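Local coordinates for TRNA nucleotidyl transferase-related protein (Thermotoga maritima, PDB 3H38), which adds CCA to the 3' end of tRNA from CTP and ATP with magnesium, this chain being the C-terminal, CCA-adding half of a longer protein, at residues Leu54-Val59 and Gly94-Asp99; Val37-Gly42 and Ile138-Lys143; Gly62-Phe67 and Lys84-Ser89. One frame throughout, in Å; residues are numbered along the deposited sequence.

Contact 1 (Leu54-Val59 and Gly94-Asp99); sequences LDIDIV and GGLRID
Ile56 and Ile98 make the apolar centre, their side chains slanting across each other. The CD1 methyl of Ile56 is wedged against the fork of Ile98, with CD1 modelled 3.2 Å from Ile98 CG1. That is tighter than usual for two carbons, and Ile56 has chi1 at 97°, away from a staggered position, so the detail is doubtful. On one flank Ile58 runs alongside Ile98, with Ile58 CG1 4.1 Å from Ile98 CG2. On another, Leu96 CD2 reaches Ile56 CG2 at 4.2 Å. Leu22, Phe23 and Leu26 of helix 17-32 cover Ile56 and Ile58.

The backbones run parallel, with Asp57 paired to Asp99. Asp99 N donates to Ile56 O (3.2 Å), whereas Ile58 N meets Asp99 O (2.9 Å) from 45° above the carbonyl plane. Beyond lies the polar edge: the carboxylates of Asp57 and Asp99 project from the same face, turned 63° apart, with Asp57 OD1 4.8 Å from Asp99 OD2. Asp99 OD1 is hydrogen-bonded to Ser89 OG, which would limit the turning of the carboxylate. Arg97 NH1 adds a salt bridge to Asp99 OD1 (3.5 Å) by charge alone, that oxygen standing over a guanidinium face.

Asp55, Asp57 and Asp99 are magnesium ligands of this protein, though no metal is bound here. The chemistry implies an apolar face packed on helix 17-32 and, on the other, carboxylates able to gather round a magnesium ion.

Contact 2 (Val37-Gly42 and Ile138-Lys143); sequences VYVVGG and IKLNPK
Val39 has CG1 set between its backbone N and carbonyl carbon (chi1 70°), which lays that methyl beside Ile138, with Val39 CG1 3.8 Å from Ile138 CB and the two side chains pointing the same way. On the opposite face, Tyr38 holds CG anti to its carbonyl carbon (chi1 -43°), and the ring lies obliquely beside Lys139, with Tyr38 CD2 3.8 Å from Lys139 CB. The lysine chain is extended and continues past CE2 of the ring, while its NZ ends in a salt bridge to Asp144.

The backbones are antiparallel. Val39 and Ile138 form a hydrogen-bonded pair: Val39 N donates to Ile138 O (2.9 Å), and Ile138 N returns the bond to Val39 O (2.9 Å). Past the end of strand 137-139, Leu140 N reaches Val37 O at 2.7 Å, nearly straight at 171°. Leu140 and Val39 both rest on Phe23 of helix 17-32.

The amide of Asn141 comes across the Val37 side chain at about a right angle, its CG 3.4 Å from Val37 N. A leucine in its place would probably leave Val37 N without that polar neighbour at a buried strand end.

Chemically, three backbone bonds satisfy peptide groups of Val37, Val39, Ile138 and Leu140 while aliphatic side chains fill the helix-covered face, joining strands 37-40 and 137-139 as neighbours in the mixed sheet of the poly A polymerase head domain.

Contact 3 (Gly62-Phe67 and Lys84-Ser89); sequences GNALEF and KFMTAS
Met86 and Asn63 cross at about a right angle, the thioether coming over the asparagine amide with its methyl end. Met86 CE is 3.5 Å from Asn63 CG and about equally far from both terminal atoms of that amide, evidence that the methyl sits above the group and not off one end of it. Bends at chi2 (-137°) and chi3 (56°) fold the methionine back over the start of the helix. There CE also closes on Leu65, lying 4.2 Å from Leu65 CG, and on Ala64, lying 4.1 Å from Ala64 CB.

Ala64 points at the opposing chain and touches its backbone: Ala64 CB is 3.4 Å from Met86 O. That carbonyl oxygen is hydrogen-bonded to Arg104, so the methyl packs beside a polar atom that is already satisfied. Leu65 has its CG anti to the carbonyl carbon (chi1 -61°) and extends CD2 to 4.0 Å from Ala88 CB, which faces it from the strand. No hydrogen bond joins the two segments; the interface is packing, carried by Met86, Leu65 and two alanine methyls. Polar ties run instead through Thr102 on the adjoining strand, whose OG1 bonds Gly62 O and Ala64 N, while Asn63 occupies the N-cap position.

Thr87 points away from the helix, to the side where Asp99 lies. Helix 64-72 connects two strands of the sheet that run parallel, 56-60 and 77-80, and the packing described here seats that helix on the intervening sheet: a beta-alpha-beta crossover in the head domain of the nucleotidyltransferase/poly(A) polymerase family.

All three contacts belong to the mixed sheet of the head domain, remote from the all-helical far end of the elongated chain. Contact 1 and contact 2 have centres about 13 Å apart and share the sheet through neighbouring strands 37-40 and 56-60, where Val59 N probably bonds to Tyr38 O. Contact 3 is centred about 14 Å from contact 1, one strand further on, and about 16 Å from contact 2, which it meets where Phe67 packs on Val37. Along the chain, contact 2 encloses contact 1, which in turn encloses contact 3. In the sheet the two metal-binding strands of contact 1 thus lie between strands 37-40 and 87-92.

Contact 1 (Leu54-Val59 and Gly94-Asp99)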
loop_
_atom_site.group_PDB
_atom_site.type_symbol
_atom_site.label_atom_id
_atom_site.label_comp_id
_atom_site.label_asym_id
_atom_site.label_seq_id
_atom_site.Cartn_x
_atom_site.Cartn_y
_atom_site.Cartn_z
ATOM N N LEU A 54 2.189 17.260 8.109
ATOM C CA LEU A 54 3.274 17.841 8.886
ATOM C C LEU A 54 4.527 18.148 8.102
ATOM O O LEU A 54 5.198 19.147 8.372
ATOM C CB LEU A 54 3.614 16.962 10.082
ATOM C CG LEU A 54 2.431 16.852 11.038
ATOM C CD1 LEU A 54 1.723 15.496 10.871
ATOM C CD2 LEU A 54 2.906 17.058 12.460
ATOM N N ASP A 55 4.834 17.297 7.133
ATOM C CA ASP A 55 6.136 17.332 6.495
ATOM C C ASP A 55 6.336 18.569 5.611
ATOM O O ASP A 55 5.376 19.224 5.197
ATOM C CB ASP A 55 6.347 16.050 5.700
ATOM C CG ASP A 55 5.332 15.889 4.603
ATOM O OD1 ASP A 55 4.834 14.749 4.419
ATOM O OD2 ASP A 55 5.035 16.912 3.939
ATOM N N ILE A 56 7.594 18.886 5.331
ATOM C CA ILE A 56 7.901 20.079 4.563
ATOM C C ILE A 56 8.673 19.758 3.271
ATOM O O ILE A 56 9.742 19.149 3.284
ATOM C CB ILE A 56 8.623 21.119 5.433
ATOM C CG1 ILE A 56 10.129 21.050 5.237
ATOM C CG2 ILE A 56 8.257 20.934 6.915
ATOM C CD1 ILE A 56 10.833 22.192 5.910
ATOM N N ASP A 57 8.094 20.169 2.151
ATOM C CA ASP A 57 8.557 19.762 0.840
ATOM C C ASP A 57 8.874 20.995 0.007
ATOM O O ASP A 57 7.946 21.660 -0.475
ATOM C CB ASP A 57 7.459 18.940 0.156
ATOM C CG ASP A 57 8.008 17.975 -0.875
ATOM O OD1 ASP A 57 9.113 18.231 -1.400
ATOM O OD2 ASP A 57 7.340 16.955 -1.158
ATOM N N ILE A 58 10.169 21.288 -0.180
ATOM C CA ILE A 58 10.581 22.571 -0.785
ATOM C C ILE A 58 11.081 22.513 -2.220
ATOM O O ILE A 58 11.934 21.691 -2.560
ATOM C CB ILE A 58 11.658 23.297 0.049
ATOM C CG1 ILE A 58 11.159 23.540 1.464
ATOM C CG2 ILE A 58 11.958 24.634 -0.558
ATOM C CD1 ILE A 58 9.864 24.323 1.472
ATOM N N VAL A 59 10.557 23.411 -3.051
ATOM C CA VAL A 59 11.050 23.553 -4.419
ATOM C C VAL A 59 11.764 24.905 -4.674
ATOM O O VAL A 59 11.232 25.990 -4.364
ATOM C CB VAL A 59 9.922 23.283 -5.437
ATOM C CG1 VAL A 59 10.425 23.409 -6.851
ATOM C CG2 VAL A 59 9.376 21.894 -5.229
ATOM N N GLY A 94 16.167 19.363 15.949
ATOM C CA GLY A 94 14.897 19.588 16.615
ATOM C C GLY A 94 13.883 18.498 16.318
ATOM O O GLY A 94 12.880 18.366 17.020
ATOM N N GLY A 95 14.147 17.719 15.270
ATOM C CA GLY A 95 13.283 16.616 14.887
ATOM C C GLY A 95 12.878 16.601 13.420
ATOM O O GLY A 95 13.082 15.612 12.721
ATOM N N LEU A 96 12.311 17.706 12.950
ATOM C CA LEU A 96 11.700 17.731 11.626
ATOM C C LEU A 96 12.726 17.821 10.495
ATOM O O LEU A 96 13.870 18.233 10.704
ATOM C CB LEU A 96 10.665 18.855 11.522
ATOM C CG LEU A 96 9.304 18.396 10.980
ATOM C CD1 LEU A 96 8.272 19.506 11.095
ATOM C CD2 LEU A 96 9.390 17.865 9.544
ATOM N N ARG A 97 12.303 17.431 9.297
ATOM C CA ARG A 97 13.223 17.283 8.180
ATOM C C ARG A 97 12.753 17.972 6.886
ATOM O O ARG A 97 11.619 17.787 6.424
ATOM C CB ARG A 97 13.509 15.799 7.944
ATOM C CG ARG A 97 12.537 15.092 7.020
ATOM C CD ARG A 97 13.227 14.652 5.748
ATOM N NE ARG A 97 12.596 13.451 5.207
ATOM C CZ ARG A 97 13.203 12.586 4.400
ATOM N NH1 ARG A 97 14.466 12.786 4.037
ATOM N NH2 ARG A 97 12.552 11.518 3.955
ATOM N N ILE A 98 13.657 18.756 6.311
ATOM C CA ILE A 98 13.386 19.553 5.124
ATOM C C ILE A 98 13.820 18.838 3.851
ATOM O O ILE A 98 14.998 18.544 3.673
ATOM C CB ILE A 98 14.150 20.886 5.212
ATOM C CG1 ILE A 98 13.918 21.526 6.585
ATOM C CG2 ILE A 98 13.748 21.821 4.083
ATOM C CD1 ILE A 98 14.883 22.650 6.930
ATOM N N ASP A 99 12.864 18.544 2.979
ATOM C CA ASP A 99 13.178 18.073 1.641
ATOM C C ASP A 99 13.399 19.303 0.760
ATOM O O ASP A 99 12.719 20.327 0.911
ATOM C CB ASP A 99 12.035 17.226 1.088
ATOM C CG ASP A 99 11.899 15.867 1.798
ATOM O OD1 ASP A 99 12.938 15.204 2.022
ATOM O OD2 ASP A 99 10.748 15.459 2.119
#

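Contact 2 (Val37-Gly42 and Ile138-Lys143)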
loop_
_atom_site.group_PDB
_atom_site.type_symbol
_atom_site.label_atom_id
_atom_site.label_comp_id
_atom_site.label_asym_id
_atom_site.label_seq_id
_atom_site.Cartn_x
_atom_site.Cartn_y
_atom_site.Cartn_z
ATOM N N VAL A 37 11.692 30.488 -3.733
ATOM C CA VAL A 37 11.382 29.314 -2.916
ATOM C C VAL A 37 9.872 29.035 -2.813
ATOM O O VAL A 37 9.081 29.960 -2.652
ATOM C CB VAL A 37 11.937 29.457 -1.494
ATOM C CG1 VAL A 37 11.919 28.115 -0.805
ATOM C CG2 VAL A 37 13.341 29.977 -1.529
ATOM N N TYR A 38 9.490 27.757 -2.888
ATOM C CA TYR A 38 8.092 27.337 -2.779
ATOM C C TYR A 38 7.875 26.044 -1.976
ATOM O O TYR A 38 8.675 25.099 -2.026
ATOM C CB TYR A 38 7.503 27.059 -4.161
ATOM C CG TYR A 38 7.833 28.044 -5.243
ATOM C CD1 TYR A 38 9.029 27.978 -5.914
ATOM C CD2 TYR A 38 6.914 29.021 -5.623
ATOM C CE1 TYR A 38 9.325 28.872 -6.930
ATOM C CE2 TYR A 38 7.206 29.923 -6.625
ATOM C CZ TYR A 38 8.409 29.845 -7.279
ATOM O OH TYR A 38 8.689 30.730 -8.293
ATOM N N VAL A 39 6.748 25.983 -1.278
ATOM C CA VAL A 39 6.266 24.717 -0.762
ATOM C C VAL A 39 5.230 24.214 -1.782
ATOM O O VAL A 39 4.492 25.014 -2.373
ATOM C CB VAL A 39 5.700 24.860 0.669
ATOM C CG1 VAL A 39 4.396 25.630 0.659
ATOM C CG2 VAL A 39 5.539 23.491 1.321
ATOM N N VAL A 40 5.222 22.907 -2.047
ATOM C CA VAL A 40 4.418 22.378 -3.151
ATOM C C VAL A 40 3.625 21.122 -2.784
ATOM O O VAL A 40 3.879 20.486 -1.761
ATOM C CB VAL A 40 5.316 22.012 -4.342
ATOM C CG1 VAL A 40 6.065 23.232 -4.829
ATOM C CG2 VAL A 40 6.301 20.924 -3.942
ATOM N N GLY A 41 2.660 20.777 -3.633
ATOM C CA GLY A 41 2.068 19.451 -3.611
ATOM C C GLY A 41 1.026 19.156 -2.559
ATOM O O GLY A 41 0.099 19.941 -2.370
ATOM N N GLY A 42 1.175 18.007 -1.896
ATOM C CA GLY A 42 0.180 17.490 -0.959
ATOM C C GLY A 42 -0.001 18.430 0.203
ATOM O O GLY A 42 -1.114 18.732 0.626
ATOM N N ILE A 138 2.974 27.356 -3.130
ATOM C CA ILE A 138 2.895 28.588 -2.374
ATOM C C ILE A 138 4.310 29.102 -2.248
ATOM O O ILE A 138 5.225 28.380 -1.835
ATOM C CB ILE A 138 2.314 28.403 -0.958
ATOM C CG1 ILE A 138 0.842 27.964 -1.016
ATOM C CG2 ILE A 138 2.449 29.728 -0.164
ATOM C CD1 ILE A 138 0.326 27.346 0.289
ATOM N N LYS A 139 4.479 30.355 -2.611
ATOM C CA LYS A 139 5.795 30.946 -2.673
ATOM C C LYS A 139 6.207 31.416 -1.298
ATOM O O LYS A 139 5.429 32.077 -0.614
ATOM C CB LYS A 139 5.785 32.106 -3.665
ATOM C CG LYS A 139 7.123 32.748 -3.857
ATOM C CD LYS A 139 7.098 33.611 -5.098
ATOM C CE LYS A 139 8.528 34.064 -5.470
ATOM N NZ LYS A 139 8.438 35.205 -6.395
ATOM N N LEU A 140 7.442 31.108 -0.912
ATOM C CA LEU A 140 7.963 31.508 0.399
ATOM C C LEU A 140 8.827 32.779 0.476
ATOM O O LEU A 140 9.107 33.243 1.573
ATOM C CB LEU A 140 8.702 30.335 1.047
ATOM C CG LEU A 140 7.800 29.092 1.122
ATOM C CD1 LEU A 140 8.417 28.000 1.987
ATOM C CD2 LEU A 140 6.410 29.482 1.660
ATOM N N ASN A 141 9.257 33.329 -0.659
ATOM C CA ASN A 141 10.115 34.509 -0.630
ATOM C C ASN A 141 9.312 35.661 -0.034
ATOM O O ASN A 141 8.099 35.758 -0.294
ATOM C CB ASN A 141 10.620 34.875 -2.026
ATOM C CG ASN A 141 11.424 33.749 -2.688
ATOM O OD1 ASN A 141 12.668 33.691 -2.587
ATOM N ND2 ASN A 141 10.719 32.859 -3.381
ATOM N N PRO A 142 9.974 36.508 0.792
ATOM C CA PRO A 142 9.339 37.532 1.639
ATOM C C PRO A 142 8.268 38.385 0.951
ATOM O O PRO A 142 7.136 38.418 1.442
ATOM C CB PRO A 142 10.526 38.379 2.090
ATOM C CG PRO A 142 11.636 37.357 2.240
ATOM C CD PRO A 142 11.411 36.359 1.110
ATOM N N LYS A 143 8.583 39.044 -0.161
ATOM C CA LYS A 143 7.552 39.841 -0.828
ATOM C C LYS A 143 6.324 39.002 -1.245
ATOM O O LYS A 143 5.192 39.489 -1.214
ATOM C CB LYS A 143 8.101 40.614 -2.056
ATOM C CG LYS A 143 6.961 41.187 -2.927
ATOM C CD LYS A 143 7.395 42.240 -3.911
ATOM C CE LYS A 143 6.714 42.037 -5.262
ATOM N NZ LYS A 143 5.247 42.117 -5.264
#

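Contact 3 (Gly62-Phe67 and Lys84-Ser89)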
loop_
_atom_site.group_PDB
_atom_site.type_symbol
_atom_site.label_atom_id
_atom_site.label_comp_id
_atom_site.label_asym_id
_atom_site.label_seq_id
_atom_site.Cartn_x
_atom_site.Cartn_y
_atom_site.Cartn_z
ATOM N N GLY A 62 16.633 27.093 -8.617
ATOM C CA GLY A 62 18.065 27.257 -8.561
ATOM C C GLY A 62 18.654 25.948 -8.119
ATOM O O GLY A 62 17.972 24.931 -8.181
ATOM N N ASN A 63 19.896 25.979 -7.645
ATOM C CA ASN A 63 20.620 24.768 -7.275
ATOM C C ASN A 63 20.248 24.291 -5.866
ATOM O O ASN A 63 20.547 24.953 -4.877
ATOM C CB ASN A 63 22.132 25.025 -7.402
ATOM C CG ASN A 63 22.971 23.792 -7.098
ATOM O OD1 ASN A 63 23.668 23.275 -7.979
ATOM N ND2 ASN A 63 22.922 23.320 -5.844
ATOM N N ALA A 64 19.588 23.139 -5.785
ATOM C CA ALA A 64 19.122 22.587 -4.513
ATOM C C ALA A 64 20.227 22.490 -3.454
ATOM O O ALA A 64 20.031 22.901 -2.300
ATOM C CB ALA A 64 18.463 21.217 -4.741
ATOM N N LEU A 65 21.388 21.991 -3.844
ATOM C CA LEU A 65 22.517 21.898 -2.923
ATOM C C LEU A 65 23.027 23.219 -2.407
ATOM O O LEU A 65 23.170 23.375 -1.230
ATOM C CB LEU A 65 23.659 21.104 -3.516
ATOM C CG LEU A 65 23.365 19.664 -3.876
ATOM C CD1 LEU A 65 24.345 18.796 -3.180
ATOM C CD2 LEU A 65 21.980 19.273 -3.514
ATOM N N GLU A 66 23.296 24.165 -3.279
ATOM C CA GLU A 66 23.623 25.478 -2.812
ATOM C C GLU A 66 22.722 25.872 -1.692
ATOM O O GLU A 66 23.163 26.377 -0.697
ATOM C CB GLU A 66 23.369 26.519 -3.866
ATOM C CG GLU A 66 24.250 26.522 -5.025
ATOM C CD GLU A 66 24.193 27.822 -5.722
ATOM O OE1 GLU A 66 24.062 27.841 -6.945
ATOM O OE2 GLU A 66 24.277 28.841 -5.038
ATOM N N PHE A 67 21.434 25.711 -1.904
ATOM C CA PHE A 67 20.407 26.199 -0.987
ATOM C C PHE A 67 20.431 25.404 0.313
ATOM O O PHE A 67 20.433 25.968 1.394
ATOM C CB PHE A 67 19.027 26.102 -1.641
ATOM C CG PHE A 67 17.946 26.689 -0.822
ATOM C CD1 PHE A 67 17.559 28.002 -1.009
ATOM C CD2 PHE A 67 17.321 25.940 0.160
ATOM C CE1 PHE A 67 16.562 28.570 -0.233
ATOM C CE2 PHE A 67 16.300 26.502 0.954
ATOM C CZ PHE A 67 15.926 27.818 0.750
ATOM N N LYS A 84 18.785 11.861 -6.949
ATOM C CA LYS A 84 17.637 12.400 -7.684
ATOM C C LYS A 84 18.265 13.622 -8.293
ATOM O O LYS A 84 19.073 14.247 -7.653
ATOM C CB LYS A 84 16.507 12.752 -6.767
ATOM C CG LYS A 84 15.174 12.867 -7.461
ATOM C CD LYS A 84 14.597 11.531 -7.805
ATOM C CE LYS A 84 13.171 11.651 -8.189
ATOM N NZ LYS A 84 12.501 12.377 -7.131
ATOM N N PHE A 85 17.891 14.006 -9.495
ATOM C CA PHE A 85 18.713 14.910 -10.248
ATOM C C PHE A 85 19.272 16.046 -9.414
ATOM O O PHE A 85 20.456 16.290 -9.499
ATOM C CB PHE A 85 17.952 15.396 -11.502
ATOM C CG PHE A 85 18.290 16.791 -11.938
ATOM C CD1 PHE A 85 19.516 17.091 -12.462
ATOM C CD2 PHE A 85 17.351 17.793 -11.850
ATOM C CE1 PHE A 85 19.801 18.362 -12.867
ATOM C CE2 PHE A 85 17.636 19.067 -12.239
ATOM C CZ PHE A 85 18.852 19.357 -12.745
ATOM N N MET A 86 18.477 16.683 -8.580
ATOM C CA MET A 86 18.964 17.668 -7.614
ATOM C C MET A 86 18.111 17.669 -6.351
ATOM O O MET A 86 17.169 18.436 -6.228
ATOM C CB MET A 86 18.953 19.063 -8.217
ATOM C CG MET A 86 19.948 19.260 -9.325
ATOM S SD MET A 86 20.764 20.845 -9.145
ATOM C CE MET A 86 21.415 20.672 -7.478
ATOM N N THR A 87 18.460 16.812 -5.411
ATOM C CA THR A 87 17.583 16.540 -4.305
ATOM C C THR A 87 18.397 16.426 -3.035
ATOM O O THR A 87 19.469 15.805 -3.001
ATOM C CB THR A 87 16.769 15.262 -4.570
ATOM O OG1 THR A 87 15.709 15.566 -5.487
ATOM C CG2 THR A 87 16.170 14.723 -3.292
ATOM N N ALA A 88 17.893 17.051 -1.987
ATOM C CA ALA A 88 18.607 17.051 -0.732
ATOM C C ALA A 88 17.571 17.005 0.354
ATOM O O ALA A 88 16.400 17.308 0.110
ATOM C CB ALA A 88 19.458 18.305 -0.604
ATOM N N SER A 89 18.001 16.611 1.547
ATOM C CA SER A 89 17.149 16.667 2.725
ATOM C C SER A 89 17.957 17.165 3.920
ATOM O O SER A 89 19.024 16.637 4.204
ATOM C CB SER A 89 16.537 15.297 2.993
ATOM O OG SER A 89 15.751 14.893 1.887
#